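Local coordinates for protein cycloalternan-forming enzyme (Listeria monocytogenes serovar 1/2a, PDB 5F7U) that is a multidomain carbohydrate-active protein of the glycoside hydrolase 31 family, with a TIM-barrel domain and a C-terminal family 6 carbohydrate-binding module, and binds glycans and magnesium ions, at residues A[1004-1009]-A[1040-1045]. The protein carries 1 engineered substitution. Residues are numbered along the deposited sequence; the frame is centred on the assembly and turned at random.
Sequences RTVYIN and NQVVFD
Residues 1004-1009 and 1040-1045 run antiparallel, their strand axes 4.6 Å apart at closest, as neighbouring strands in the five-stranded sheet of the beta-sandwich carbohydrate-binding module; Thr1005-Asp1045 and Tyr1007-Val1043 are hydrogen-bonded pairs, and Val1006-Phe1044 and Ile1008-Val1042 are non-hydrogen-bonded pairs. On the buried face, CG1 of Val1006 is set anti to the backbone N (chi1 -165°) and sits over the centre of the Phe1044 ring, a CH-pi contact 4.2 Å from CG1 to the ring centroid. The other methyl, CG2, reaches the ring atom CE2 of Phe1044 at 3.7 Å. Val1042 continues this apolar row, its CG1 3.6 Å from CD1 of Ile1008, and Met991 of strand 987-996 packs against Val1006, Val1042 and Phe1044 from the facing sheet. The other face carries Thr1005, Tyr1007, Val1043 and Asp1045. There CE1 of Tyr1007 lies 4.0 Å from OD2 of Asp1045, ring and carboxylate planes 77° apart, while the Tyr1007 OH hydrogen-bonds Glu1047. At the far end of the pairing, where the first strand gives way to a turn, OD1 of Asn1009 takes the place of a backbone carbonyl as acceptor. Backbone N of Asn1009 binds O of Gln1041, and the side-chain amide of Asn1009 grips strand 1040-1045 twice: OD1 accepts the N-H of Gln1041, 2.9 Å from OD1 to N, from above the carbonyl plane, and ND2 donates to OD1 of Asn1040 at 2.8 Å, with that oxygen lying in the Asn1009 amide plane.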
loop_
_atom_site.group_PDB
_atom_site.type_symbol
_atom_site.label_atom_id
_atom_site.label_comp_id
_atom_site.label_asym_id
_atom_site.label_seq_id
_atom_site.Cartn_x
_atom_site.Cartn_y
_atom_site.Cartn_z
ATOM N N ARG A 1004 36.740 16.603 33.204
ATOM C CA ARG A 1004 35.372 16.066 33.218
ATOM C C ARG A 1004 35.403 14.578 33.536
ATOM O O ARG A 1004 36.421 13.907 33.362
ATOM C CB ARG A 1004 34.650 16.306 31.887
ATOM C CG ARG A 1004 34.373 17.766 31.543
ATOM C CD ARG A 1004 33.340 18.404 32.465
ATOM N NE ARG A 1004 33.050 19.782 32.062
ATOM C CZ ARG A 1004 33.815 20.840 32.338
ATOM N NH1 ARG A 1004 33.435 22.045 31.923
ATOM N NH2 ARG A 1004 34.951 20.714 33.028
ATOM N N THR A 1005 34.275 14.070 34.017
ATOM C CA THR A 1005 34.159 12.669 34.373
ATOM C C THR A 1005 33.321 12.019 33.286
ATOM O O THR A 1005 32.324 12.597 32.830
ATOM C CB THR A 1005 33.521 12.526 35.770
ATOM O OG1 THR A 1005 34.381 13.135 36.738
ATOM C CG2 THR A 1005 33.332 11.077 36.149
ATOM N N VAL A 1006 33.757 10.838 32.838
ATOM C CA VAL A 1006 33.068 10.100 31.786
ATOM C C VAL A 1006 32.665 8.726 32.325
ATOM O O VAL A 1006 33.439 8.095 33.046
ATOM C CB VAL A 1006 33.957 9.925 30.522
ATOM C CG1 VAL A 1006 33.099 9.480 29.331
ATOM C CG2 VAL A 1006 34.652 11.236 30.179
ATOM N N TYR A 1007 31.458 8.286 31.970
ATOM C CA TYR A 1007 30.985 6.939 32.274
ATOM C C TYR A 1007 30.712 6.253 30.951
ATOM O O TYR A 1007 29.953 6.777 30.119
ATOM C CB TYR A 1007 29.697 6.989 33.095
ATOM C CG TYR A 1007 29.876 7.580 34.471
ATOM C CD1 TYR A 1007 29.869 8.964 34.671
ATOM C CD2 TYR A 1007 30.047 6.747 35.582
ATOM C CE1 TYR A 1007 30.022 9.503 35.947
ATOM C CE2 TYR A 1007 30.187 7.273 36.858
ATOM C CZ TYR A 1007 30.181 8.648 37.035
ATOM O OH TYR A 1007 30.336 9.153 38.305
ATOM N N ILE A 1008 31.313 5.081 30.769
ATOM C CA ILE A 1008 31.100 4.281 29.569
ATOM C C ILE A 1008 30.367 3.036 30.022
ATOM O O ILE A 1008 30.953 2.184 30.707
ATOM C CB ILE A 1008 32.439 3.876 28.879
ATOM C CG1 ILE A 1008 33.360 5.092 28.626
ATOM C CG2 ILE A 1008 32.146 3.063 27.602
ATOM C CD1 ILE A 1008 32.804 6.120 27.658
ATOM N N ASN A 1009 29.079 2.949 29.680
ATOM C CA ASN A 1009 28.231 1.869 30.189
ATOM C C ASN A 1009 28.439 1.652 31.690
ATOM O O ASN A 1009 28.578 0.514 32.141
ATOM C CB ASN A 1009 28.513 0.570 29.417
ATOM C CG ASN A 1009 28.220 0.699 27.951
ATOM O OD1 ASN A 1009 27.161 1.211 27.552
ATOM N ND2 ASN A 1009 29.156 0.229 27.123
ATOM N N ASN A 1040 25.961 2.115 23.181
ATOM C CA ASN A 1040 26.807 2.330 24.352
ATOM C C ASN A 1040 26.414 3.638 24.997
ATOM O O ASN A 1040 26.322 4.666 24.315
ATOM C CB ASN A 1040 28.287 2.376 23.958
ATOM C CG ASN A 1040 28.811 1.026 23.498
ATOM O OD1 ASN A 1040 29.346 0.278 24.297
ATOM N ND2 ASN A 1040 28.641 0.704 22.211
ATOM N N GLN A 1041 26.169 3.600 26.300
ATOM C CA GLN A 1041 25.791 4.804 27.036
ATOM C C GLN A 1041 27.068 5.522 27.424
ATOM O O GLN A 1041 27.844 4.990 28.214
ATOM C CB GLN A 1041 24.971 4.448 28.287
ATOM C CG GLN A 1041 24.605 5.666 29.137
ATOM C CD GLN A 1041 23.890 5.333 30.439
ATOM O OE1 GLN A 1041 24.351 4.506 31.241
ATOM N NE2 GLN A 1041 22.766 6.012 30.676
ATOM N N VAL A 1042 27.274 6.721 26.877
ATOM C CA VAL A 1042 28.481 7.508 27.173
ATOM C C VAL A 1042 28.063 8.826 27.809
ATOM O O VAL A 1042 27.471 9.677 27.142
ATOM C CB VAL A 1042 29.354 7.719 25.911
ATOM C CG1 VAL A 1042 30.592 8.568 26.210
ATOM C CG2 VAL A 1042 29.762 6.375 25.311
ATOM N N VAL A 1043 28.359 8.974 29.100
ATOM C CA VAL A 1043 27.918 10.138 29.875
ATOM C C VAL A 1043 29.119 10.969 30.301
ATOM O O VAL A 1043 30.016 10.481 30.992
ATOM C CB VAL A 1043 27.100 9.744 31.139
ATOM C CG1 VAL A 1043 26.535 10.987 31.820
ATOM C CG2 VAL A 1043 25.978 8.760 30.813
ATOM N N PHE A 1044 29.129 12.227 29.882
ATOM C CA PHE A 1044 30.079 13.204 30.398
ATOM C C PHE A 1044 29.379 13.959 31.527
ATOM O O PHE A 1044 28.242 14.407 31.369
ATOM C CB PHE A 1044 30.503 14.168 29.296
ATOM C CG PHE A 1044 31.391 13.551 28.261
ATOM C CD1 PHE A 1044 30.863 12.732 27.251
ATOM C CD2 PHE A 1044 32.758 13.819 28.265
ATOM C CE1 PHE A 1044 31.699 12.160 26.291
ATOM C CE2 PHE A 1044 33.598 13.253 27.306
ATOM C CZ PHE A 1044 33.068 12.423 26.317
ATOM N N ASP A 1045 30.068 14.065 32.656
ATOM C CA ASP A 1045 29.573 14.692 33.885
ATOM C C ASP A 1045 30.537 15.770 34.349
ATOM O O ASP A 1045 31.739 15.662 34.119
ATOM C CB ASP A 1045 29.547 13.644 35.002
ATOM C CG ASP A 1045 28.161 13.232 35.379
ATOM O OD1 ASP A 1045 27.245 13.257 34.520
ATOM O OD2 ASP A 1045 27.975 12.870 36.559
#